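Local coordinates for UPF0303 protein YBR137W (Saccharomyces cerevisiae, PDB 4CLC) that is of unknown function but is a cytoplasmic protein of the UPF0303 family, probably sharing the fold of HbpS-like haem-degrading proteins, at residues 60-64 against 88-92; 131-135 against 160-164. One frame throughout, in Å; residues are numbered along the deposited sequence.

Contact 1 of 2, residues 60-64 against 88-92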
loop_
_atom_site.group_PDB
_atom_site.type_symbol
_atom_site.label_atom_id
_atom_site.label_comp_id
_atom_site.label_asym_id
_atom_site.label_seq_id
_atom_site.Cartn_x
_atom_site.Cartn_y
_atom_site.Cartn_z
ATOM N N ALA D 60 22.630 -20.212 -9.643
ATOM C CA ALA D 60 21.571 -19.672 -10.476
ATOM C C ALA D 60 22.181 -18.669 -11.447
ATOM O O ALA D 60 23.037 -17.887 -11.073
ATOM C CB ALA D 60 20.489 -19.042 -9.630
ATOM N N ILE D 61 21.748 -18.716 -12.699
ATOM C CA ILE D 61 22.289 -17.865 -13.742
ATOM C C ILE D 61 21.170 -17.116 -14.460
ATOM O O ILE D 61 20.250 -17.745 -14.951
ATOM C CB ILE D 61 23.091 -18.697 -14.762
ATOM C CG1 ILE D 61 24.247 -19.411 -14.068
ATOM C CG2 ILE D 61 23.589 -17.835 -15.895
ATOM C CD1 ILE D 61 24.883 -20.473 -14.918
ATOM N N ASP D 62 21.246 -15.787 -14.528
ATOM C CA ASP D 62 20.218 -15.009 -15.206
ATOM C C ASP D 62 20.762 -14.121 -16.346
ATOM O O ASP D 62 21.870 -13.583 -16.273
ATOM C CB ASP D 62 19.461 -14.145 -14.188
ATOM C CG ASP D 62 18.229 -13.455 -14.793
ATOM O OD1 ASP D 62 18.366 -12.327 -15.318
ATOM O OD2 ASP D 62 17.118 -14.044 -14.727
ATOM N N ILE D 63 19.985 -13.969 -17.409
ATOM C CA ILE D 63 20.263 -12.908 -18.365
ATOM C C ILE D 63 18.958 -12.175 -18.599
ATOM O O ILE D 63 17.990 -12.774 -19.058
ATOM C CB ILE D 63 20.833 -13.434 -19.702
ATOM C CG1 ILE D 63 22.138 -14.189 -19.456
ATOM C CG2 ILE D 63 21.054 -12.288 -20.692
ATOM C CD1 ILE D 63 22.716 -14.812 -20.701
ATOM N N SER D 64 18.922 -10.889 -18.257
ATOM C CA SER D 64 17.718 -10.101 -18.415
ATOM C C SER D 64 18.033 -8.793 -19.110
ATOM O O SER D 64 19.170 -8.348 -19.135
ATOM C CB SER D 64 17.062 -9.836 -17.063
ATOM O OG SER D 64 16.609 -11.033 -16.454
ATOM N N ILE D 88 19.205 -12.891 -7.136
ATOM C CA ILE D 88 19.335 -12.508 -8.530
ATOM C C ILE D 88 18.632 -11.178 -8.798
ATOM O O ILE D 88 19.188 -10.317 -9.469
ATOM C CB ILE D 88 18.791 -13.597 -9.460
ATOM C CG1 ILE D 88 19.791 -14.749 -9.517
ATOM C CG2 ILE D 88 18.562 -13.046 -10.879
ATOM C CD1 ILE D 88 19.435 -15.783 -10.521
ATOM N N GLN D 89 17.432 -11.005 -8.246
ATOM C CA GLN D 89 16.677 -9.780 -8.470
ATOM C C GLN D 89 17.347 -8.608 -7.800
ATOM O O GLN D 89 17.522 -7.549 -8.399
ATOM C CB GLN D 89 15.248 -9.918 -7.967
ATOM C CG GLN D 89 14.236 -9.269 -8.900
ATOM C CD GLN D 89 14.220 -9.900 -10.309
ATOM O OE1 GLN D 89 14.849 -10.943 -10.564
ATOM N NE2 GLN D 89 13.483 -9.268 -11.224
ATOM N N ARG D 90 17.755 -8.822 -6.556
ATOM C CA ARG D 90 18.430 -7.791 -5.793
ATOM C C ARG D 90 19.800 -7.389 -6.378
ATOM O O ARG D 90 20.140 -6.194 -6.394
ATOM C CB ARG D 90 18.557 -8.245 -4.352
ATOM C CG ARG D 90 17.229 -8.494 -3.703
ATOM C CD ARG D 90 17.367 -8.907 -2.272
ATOM N NE ARG D 90 18.164 -7.940 -1.523
ATOM C CZ ARG D 90 19.357 -8.200 -0.992
ATOM N NH1 ARG D 90 19.899 -9.405 -1.100
ATOM N NH2 ARG D 90 20.004 -7.250 -0.347
ATOM N N LYS D 91 20.581 -8.345 -6.879
ATOM C CA LYS D 91 21.862 -7.969 -7.469
ATOM C C LYS D 91 21.649 -7.185 -8.758
ATOM O O LYS D 91 22.222 -6.105 -8.946
ATOM C CB LYS D 91 22.730 -9.192 -7.746
ATOM C CG LYS D 91 23.186 -9.928 -6.510
ATOM C CD LYS D 91 24.224 -10.971 -6.851
ATOM C CE LYS D 91 24.438 -11.945 -5.703
ATOM N NZ LYS D 91 25.417 -13.016 -6.086
ATOM N N LYS D 92 20.816 -7.748 -9.632
ATOM C CA LYS D 92 20.483 -7.177 -10.936
ATOM C C LYS D 92 19.979 -5.760 -10.773
ATOM O O LYS D 92 20.366 -4.863 -11.520
ATOM C CB LYS D 92 19.424 -8.039 -11.642
ATOM C CG LYS D 92 19.015 -7.540 -13.004
ATOM C CD LYS D 92 18.011 -8.442 -13.688
ATOM C CE LYS D 92 16.772 -8.631 -12.878
ATOM N NZ LYS D 92 16.593 -10.078 -12.602
HETATM O O HOH W 1 14.650 -11.552 -14.414
#
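Strand 60-64 packs against segment 88-92 of helix 84-98, the short axes 10.1 Å apart at closest and their N-to-C directions 47° apart, which sets Asp62 opposite Ile88 and Ser64 opposite Lys92. At the first end the contact is oily: Ile88 CD1 lies 3.5 Å from Ala60 CB, and its other branch, CG2, rests 3.6 Å from Asp62 CB. Ala60 is small enough to let that branched chain come close to the sheet. Lys92 holds CG trans to the backbone N (chi1 -180°), and its chain bends at the last two torsions. CD thereby passes 3.8 Å from Ser64 CB, while NZ turns back to Gln89, three residues earlier, and meets OE1 at 2.8 Å, approaching from above the carbonyl plane. A long salt bridge joins NZ to Asp62 OD1 at 3.9 Å; Ser64 OG donates to Asp62 OD1, and a water accepts from NZ (3.0 Å) and donates to Ser64 OG (2.9 Å). A methionine in place of Lys92 would probably leave that water and Gln89 OE1 without their ammonium donor, and Asp62 with less opposing charge. With Arg73 on OD2 and, more distantly, Lys92 near OD1, the buried carboxylate probably stays ionised.

Contact 2 of 2, residues 131-135 against 160-164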
loop_
_atom_site.group_PDB
_atom_site.type_symbol
_atom_site.label_atom_id
_atom_site.label_comp_id
_atom_site.label_asym_id
_atom_site.label_seq_id
_atom_site.Cartn_x
_atom_site.Cartn_y
_atom_site.Cartn_z
ATOM N N ALA D 131 26.429 -9.749 -10.223
ATOM C CA ALA D 131 25.647 -9.132 -11.281
ATOM C C ALA D 131 26.530 -8.242 -12.112
ATOM O O ALA D 131 26.958 -7.191 -11.650
ATOM C CB ALA D 131 24.502 -8.327 -10.708
ATOM N N VAL D 132 26.789 -8.648 -13.345
ATOM C CA VAL D 132 27.636 -7.875 -14.224
ATOM C C VAL D 132 26.836 -7.441 -15.438
ATOM O O VAL D 132 26.220 -8.256 -16.111
ATOM C CB VAL D 132 28.886 -8.691 -14.664
ATOM C CG1 VAL D 132 29.671 -7.953 -15.731
ATOM C CG2 VAL D 132 29.764 -8.992 -13.470
ATOM N N LEU D 133 26.825 -6.147 -15.707
ATOM C CA LEU D 133 26.184 -5.651 -16.896
ATOM C C LEU D 133 26.867 -6.206 -18.137
ATOM O O LEU D 133 28.064 -6.495 -18.119
ATOM C CB LEU D 133 26.202 -4.123 -16.922
ATOM C CG LEU D 133 25.415 -3.424 -15.821
ATOM C CD1 LEU D 133 25.717 -1.940 -15.828
ATOM C CD2 LEU D 133 23.951 -3.658 -16.019
ATOM N N ILE D 134 26.088 -6.364 -19.206
ATOM C CA ILE D 134 26.601 -6.727 -20.512
ATOM C C ILE D 134 26.637 -5.482 -21.380
ATOM O O ILE D 134 25.594 -4.999 -21.828
ATOM C CB ILE D 134 25.732 -7.797 -21.206
ATOM C CG1 ILE D 134 25.604 -9.051 -20.351
ATOM C CG2 ILE D 134 26.316 -8.149 -22.564
ATOM C CD1 ILE D 134 24.774 -10.124 -21.016
ATOM N N GLN D 135 27.841 -4.983 -21.641
ATOM C CA GLN D 135 28.027 -3.733 -22.381
ATOM C C GLN D 135 27.907 -3.914 -23.880
ATOM O O GLN D 135 28.144 -5.004 -24.397
ATOM C CB GLN D 135 29.385 -3.127 -22.057
ATOM C CG GLN D 135 29.276 -1.755 -21.476
ATOM C CD GLN D 135 28.706 -1.776 -20.092
ATOM O OE1 GLN D 135 29.220 -2.467 -19.207
ATOM N NE2 GLN D 135 27.629 -1.025 -19.886
ATOM N N ALA D 160 31.229 -14.491 -13.511
ATOM C CA ALA D 160 30.506 -13.575 -14.375
ATOM C C ALA D 160 31.425 -12.872 -15.349
ATOM O O ALA D 160 31.240 -12.985 -16.544
ATOM C CB ALA D 160 29.757 -12.561 -13.550
ATOM N N VAL D 161 32.436 -12.177 -14.832
ATOM C CA VAL D 161 33.289 -11.328 -15.671
ATOM C C VAL D 161 34.173 -12.142 -16.617
ATOM O O VAL D 161 34.423 -11.756 -17.771
ATOM C CB VAL D 161 34.207 -10.415 -14.819
ATOM C CG1 VAL D 161 34.856 -9.360 -15.694
ATOM C CG2 VAL D 161 33.432 -9.742 -13.705
ATOM N N SER D 162 34.649 -13.271 -16.110
ATOM C CA SER D 162 35.603 -14.079 -16.843
ATOM C C SER D 162 34.936 -14.685 -18.064
ATOM O O SER D 162 35.407 -14.523 -19.204
ATOM C CB SER D 162 36.152 -15.181 -15.950
ATOM O OG SER D 162 36.177 -14.768 -14.602
ATOM N N SER D 163 33.826 -15.380 -17.809
ATOM C CA SER D 163 33.103 -16.098 -18.857
ATOM C C SER D 163 32.415 -15.129 -19.792
ATOM O O SER D 163 32.178 -15.435 -20.950
ATOM C CB SER D 163 32.089 -17.069 -18.257
ATOM O OG SER D 163 31.202 -16.399 -17.407
ATOM N N LEU D 164 32.112 -13.944 -19.293
ATOM C CA LEU D 164 31.556 -12.907 -20.131
ATOM C C LEU D 164 32.611 -12.421 -21.134
ATOM O O LEU D 164 32.326 -12.268 -22.317
ATOM C CB LEU D 164 31.058 -11.769 -19.256
ATOM C CG LEU D 164 30.009 -10.805 -19.750
ATOM C CD1 LEU D 164 28.889 -11.562 -20.448
ATOM C CD2 LEU D 164 29.505 -10.126 -18.519
#
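In an alpha/beta sandwich, one face of the central sheet is covered here by helix 153-168, and Val132 meets Ala160, Val161 and Leu164 where that helix lies over strand 131-136. The two short segments run roughly the same way, at 30°, with a closest axis approach of 9.1 Å, so one helix turn meets Val132 and the next meets Val132 and the flank of Ile134. Val132 is the hub. With CG1 anti to the backbone N (chi1 172°), its two methyls are spread between one helix turn and the next. CG2 points at the earlier turn, 3.6 Å from Ala160 CB and 3.8 Å from Val161 CG2; CG1 serves the later one, 3.5 Å from Leu164 CD2. The branched strand residue suits this place because it fills both positions from a single CB, and Ala160 suits its own because a bare methyl lets the helix come near: CA of Val132 and CA of Ala160 are 6.4 Å apart. Leu164 also divides its branches. The side chains of Leu164 and Val132 run past one another head to tail; CD2 also lies 3.9 Å from Leu133 O, while CD1 reaches along the strand to Ile134 CG1 at 4.1 Å, the two chains meeting at a slant. Leu42 of helix 36-53 touches both Ile134 and Leu164, and Leu146 and Ile148 of the neighbouring strand 144-149 continue the apolar surface against Leu164 and Ala160, respectively. Within the helix, the backbone bond from Leu164 N to Ala160 O keeps these two residues one turn apart on the inward side. All the side chains that meet are hydrocarbon and buried, so the helix is joined to this strand by van der Waals contact and the exclusion of water, with neither charge nor polar pairing between the segments.

How the contacts relate
Both contacts draw on the same mixed sheet but lie on its two faces. Contact 1 sets helix 84-98 on one side; contact 2 sets helix 153-168 on the other, which helix 36-53 shares. Strand 144-149 separates strands 60-64 and 131-136, and the contact centres are about 11 Å apart. They touch through Ala131, whose methyl points away from helix segment 160-164: its CB lies 3.6 Å from Lys91 CB and 3.9 Å from Lys92 N, so helix 84-98 spans from one strand to the other. Contact 1 mixes charge, water and hydrocarbon, whereas the side chains of contact 2 are all apolar. Along the chain contact 1 closes before contact 2 begins.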